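Local coordinates for secreted in xylem 3 (Fusarium oxysporum, PDB 5OD4), which is a secreted effector of a fungal plant pathogen that suppresses plant immunity and can be recognised by the host, its molecular function being unknown, at residues I79-I84 with D94-A99. Residues are numbered along the deposited sequence; the frame is centred on the assembly and turned at random.
Sequences IEVRRI and DCFHTA
From strand 77-85, R83 lays its side chain along one face of the F96 ring on the neighbouring strand. Its CD sits over the ring centre, 3.6 Å from the centroid in a CH-pi contact, and the guanidinium continues outward almost parallel to the ring, the planes 9° apart, with NH1 3.5 Å from F96 CE1. CG is wedged between the backbone N and carbonyl carbon (chi1 67°), and the chain then runs extended to NE. D94 approaches the guanidinium edge with its carboxylate turned steeply to that plane and OD2 slightly out of it; the salt bridge joins R83 NE to D94 OD2 at 3.2 Å through the oxygen's anti lone pair. Y119 adds a cation-pi contact to the arginine. H97 presents its CD2 edge to the far face of F96, 3.5 Å above the ring plane and over its centre, with the imidazole steeply tilted, while V81 CG1 meets the ring edge and W113 packs edge-to-face.

F96 is the extra residue of a bulge in its strand, consistent with its turning toward R83: V81 O accepts from both F96 N (2.9 Å) and H97 N (3.2 Å). On the other face of the sheet, E80 and T98 run side by side, CG to CG2 at 3.9 Å, and the E80 carboxylate accepts hydrogen bonds from V6 N and F7 N. C95 on this face is tied to C5 by a disulfide. V81 opposite F96 and H97 forms a classic beta bulge in the antiparallel hairpin of strands 77-85 and 94-101, at the edge of one sheet of the beta-sandwich.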
ATOM      1  N   ILE A  79       7.093  -3.266   1.100  1.00  6.76           N
ATOM      2  CA  ILE A  79       5.817  -2.583   0.974  1.00  6.82           C
ATOM      3  C   ILE A  79       5.065  -2.804   2.281  1.00  6.69           C
ATOM      4  O   ILE A  79       4.884  -3.939   2.705  1.00  7.78           O
ATOM      5  CB  ILE A  79       5.007  -3.153  -0.199  1.00  7.37           C
ATOM      6  CG1 ILE A  79       5.758  -3.027  -1.513  1.00  9.07           C
ATOM      7  CG2 ILE A  79       3.657  -2.473  -0.292  1.00  8.18           C
ATOM      8  CD1 ILE A  79       5.315  -3.999  -2.564  1.00 10.20           C
ATOM      9  N   GLU A  80       4.681  -1.710   2.956  1.00  6.33           N
ATOM     10  CA  GLU A  80       4.053  -1.816   4.272  1.00  6.33           C
ATOM     11  C   GLU A  80       2.826  -0.971   4.347  1.00  6.21           C
ATOM     12  O   GLU A  80       2.823   0.176   3.885  1.00  7.19           O
ATOM     13  CB  GLU A  80       5.049  -1.401   5.374  1.00  6.81           C
ATOM     14  CG  GLU A  80       6.303  -2.214   5.408  1.00  7.87           C
ATOM     15  CD  GLU A  80       7.296  -1.867   6.498  1.00  7.64           C
ATOM     16  OE1 GLU A  80       7.139  -0.852   7.210  1.00  8.50           O
ATOM     17  OE2 GLU A  80       8.253  -2.678   6.656  1.00  8.55           O
ATOM     18  N   VAL A  81       1.813  -1.498   5.033  1.00  6.33           N
ATOM     19  CA  VAL A  81       0.616  -0.748   5.384  1.00  6.73           C
ATOM     20  C   VAL A  81       0.454  -0.760   6.894  1.00  6.46           C
ATOM     21  O   VAL A  81       0.396  -1.844   7.508  1.00  7.20           O
ATOM     22  CB  VAL A  81      -0.647  -1.315   4.718  1.00  8.05           C
ATOM     23  CG1 VAL A  81      -1.874  -0.546   5.169  1.00  9.19           C
ATOM     24  CG2 VAL A  81      -0.502  -1.303   3.209  1.00  9.66           C
ATOM     25  N   ARG A  82       0.348   0.428   7.481  1.00  6.65           N
ATOM     26  CA  ARG A  82      -0.079   0.584   8.866  1.00  6.95           C
ATOM     27  C   ARG A  82      -1.500   1.124   8.876  1.00  6.74           C
ATOM     28  O   ARG A  82      -1.926   1.819   7.950  1.00  8.08           O
ATOM     29  CB  ARG A  82       0.844   1.535   9.633  1.00  7.99           C
ATOM     30  CG  ARG A  82       2.276   1.026   9.646  1.00  9.76           C
ATOM     31  CD  ARG A  82       3.223   1.850  10.480  1.00 11.04           C
ATOM     32  NE  ARG A  82       2.968   1.655  11.875  1.00 12.08           N
ATOM     33  CZ  ARG A  82       2.411   2.511  12.733  1.00 14.24           C
ATOM     34  NH1 ARG A  82       1.937   3.683  12.404  1.00 17.91           N
ATOM     35  NH2 ARG A  82       2.337   2.098  13.946  1.00 15.28           N
ATOM     36  N   ARG A  83      -2.246   0.781   9.926  1.00  6.90           N
ATOM     37  CA  ARG A  83      -3.593   1.341  10.106  1.00  7.16           C
ATOM     38  C   ARG A  83      -3.654   2.061  11.444  1.00  7.59           C
ATOM     39  O   ARG A  83      -3.139   1.553  12.459  1.00  8.88           O
ATOM     40  CB  ARG A  83      -4.682   0.283   9.953  1.00  7.94           C
ATOM     41  CG  ARG A  83      -4.720  -0.787  11.032  1.00  8.70           C
ATOM     42  CD  ARG A  83      -5.869  -1.758  10.799  1.00  9.81           C
ATOM     43  NE  ARG A  83      -5.931  -2.759  11.846  1.00 12.52           N
ATOM     44  CZ  ARG A  83      -6.872  -3.683  11.963  1.00 15.28           C
ATOM     45  NH1 ARG A  83      -7.908  -3.677  11.134  1.00 15.31           N
ATOM     46  NH2 ARG A  83      -6.825  -4.577  12.936  1.00 20.93           N
ATOM     47  N   ILE A  84      -4.296   3.229  11.448  1.00  7.30           N
ATOM     48  CA  ILE A  84      -4.436   4.013  12.668  1.00  8.03           C
ATOM     49  C   ILE A  84      -5.917   4.231  12.902  1.00  7.40           C
ATOM     50  O   ILE A  84      -6.613   4.797  12.036  1.00  7.75           O
ATOM     51  CB  ILE A  84      -3.700   5.332  12.631  1.00  9.91           C
ATOM     52  CG1 ILE A  84      -2.223   5.112  12.325  1.00 11.83           C
ATOM     53  CG2 ILE A  84      -3.854   6.069  13.983  1.00 10.96           C
ATOM     54  CD1 ILE A  84      -1.373   6.354  12.453  1.00 13.13           C
ATOM     55  N   ASP A  94      -1.166   0.206  14.085  1.00  9.21           N
ATOM     56  CA  ASP A  94      -0.785  -1.169  13.936  1.00  8.80           C
ATOM     57  C   ASP A  94      -0.072  -1.395  12.619  1.00  7.75           C
ATOM     58  O   ASP A  94      -0.504  -0.849  11.598  1.00  9.04           O
ATOM     59  CB  ASP A  94      -2.031  -2.111  13.829  1.00 12.27           C
ATOM     60  CG  ASP A  94      -3.019  -2.000  14.873  1.00 14.65           C
ATOM     61  OD1 ASP A  94      -2.618  -1.917  16.050  1.00 17.54           O
ATOM     62  OD2 ASP A  94      -4.265  -2.040  14.505  1.00 17.54           O
ATOM     63  N   CYS A  95       0.945  -2.256  12.616  1.00  7.47           N
ATOM     64  CA  CYS A  95       1.441  -2.813  11.366  1.00  7.34           C
ATOM     65  C   CYS A  95       0.401  -3.814  10.885  1.00  7.48           C
ATOM     66  O   CYS A  95       0.125  -4.782  11.568  1.00 10.35           O
ATOM     67  CB  CYS A  95       2.785  -3.503  11.568  1.00  8.82           C
ATOM     68  SG  CYS A  95       3.492  -4.143  10.031  1.00 10.14           S
ATOM     69  N   PHE A  96      -0.181  -3.556   9.735  1.00  7.11           N
ATOM     70  CA  PHE A  96      -1.369  -4.249   9.283  1.00  7.09           C
ATOM     71  C   PHE A  96      -1.065  -5.323   8.260  1.00  7.17           C
ATOM     72  O   PHE A  96      -1.455  -6.490   8.428  1.00  8.24           O
ATOM     73  CB  PHE A  96      -2.360  -3.194   8.767  1.00  7.37           C
ATOM     74  CG  PHE A  96      -3.736  -3.700   8.442  1.00  7.75           C
ATOM     75  CD1 PHE A  96      -4.362  -4.700   9.150  1.00  8.72           C
ATOM     76  CD2 PHE A  96      -4.454  -3.061   7.409  1.00  8.50           C
ATOM     77  CE1 PHE A  96      -5.656  -5.111   8.808  1.00 10.01           C
ATOM     78  CE2 PHE A  96      -5.749  -3.433   7.089  1.00  9.24           C
ATOM     79  CZ  PHE A  96      -6.352  -4.460   7.795  1.00  9.91           C
ATOM     80  N   HIS A  97      -0.371  -4.966   7.187  1.00  7.86           N
ATOM     81  CA  HIS A  97       0.006  -5.929   6.152  1.00  8.50           C
ATOM     82  C   HIS A  97       1.302  -5.485   5.514  1.00  8.31           C
ATOM     83  O   HIS A  97       1.565  -4.295   5.421  1.00  9.48           O
ATOM     84  CB  HIS A  97      -1.064  -6.036   5.055  1.00 10.22           C
ATOM     85  CG  HIS A  97      -2.310  -6.721   5.473  1.00 11.18           C
ATOM     86  ND1 HIS A  97      -2.353  -8.058   5.756  1.00 15.79           N
ATOM     87  CD2 HIS A  97      -3.550  -6.241   5.752  1.00 11.32           C
ATOM     88  CE1 HIS A  97      -3.584  -8.383   6.140  1.00 16.59           C
ATOM     89  NE2 HIS A  97      -4.331  -7.293   6.140  1.00 13.94           N
ATOM     90  N   THR A  98       2.063  -6.456   5.021  1.00  8.57           N
ATOM     91  CA  THR A  98       3.273  -6.158   4.267  1.00  8.22           C
ATOM     92  C   THR A  98       3.378  -7.059   3.055  1.00  7.73           C
ATOM     93  O   THR A  98       2.742  -8.115   2.985  1.00 10.18           O
ATOM     94  CB  THR A  98       4.538  -6.318   5.133  1.00 10.32           C
ATOM     95  OG1 THR A  98       4.701  -7.698   5.429  1.00 13.47           O
ATOM     96  CG2 THR A  98       4.481  -5.515   6.443  1.00 11.18           C
ATOM     97  N   ALA A  99       4.205  -6.634   2.101  1.00  7.55           N
ATOM     98  CA  ALA A  99       4.486  -7.423   0.914  1.00  7.56           C
ATOM     99  C   ALA A  99       5.866  -7.073   0.408  1.00  6.80           C
ATOM    100  O   ALA A  99       6.488  -6.137   0.834  1.00  8.02           O
ATOM    101  CB  ALA A  99       3.439  -7.192  -0.161  1.00  8.85           C
TER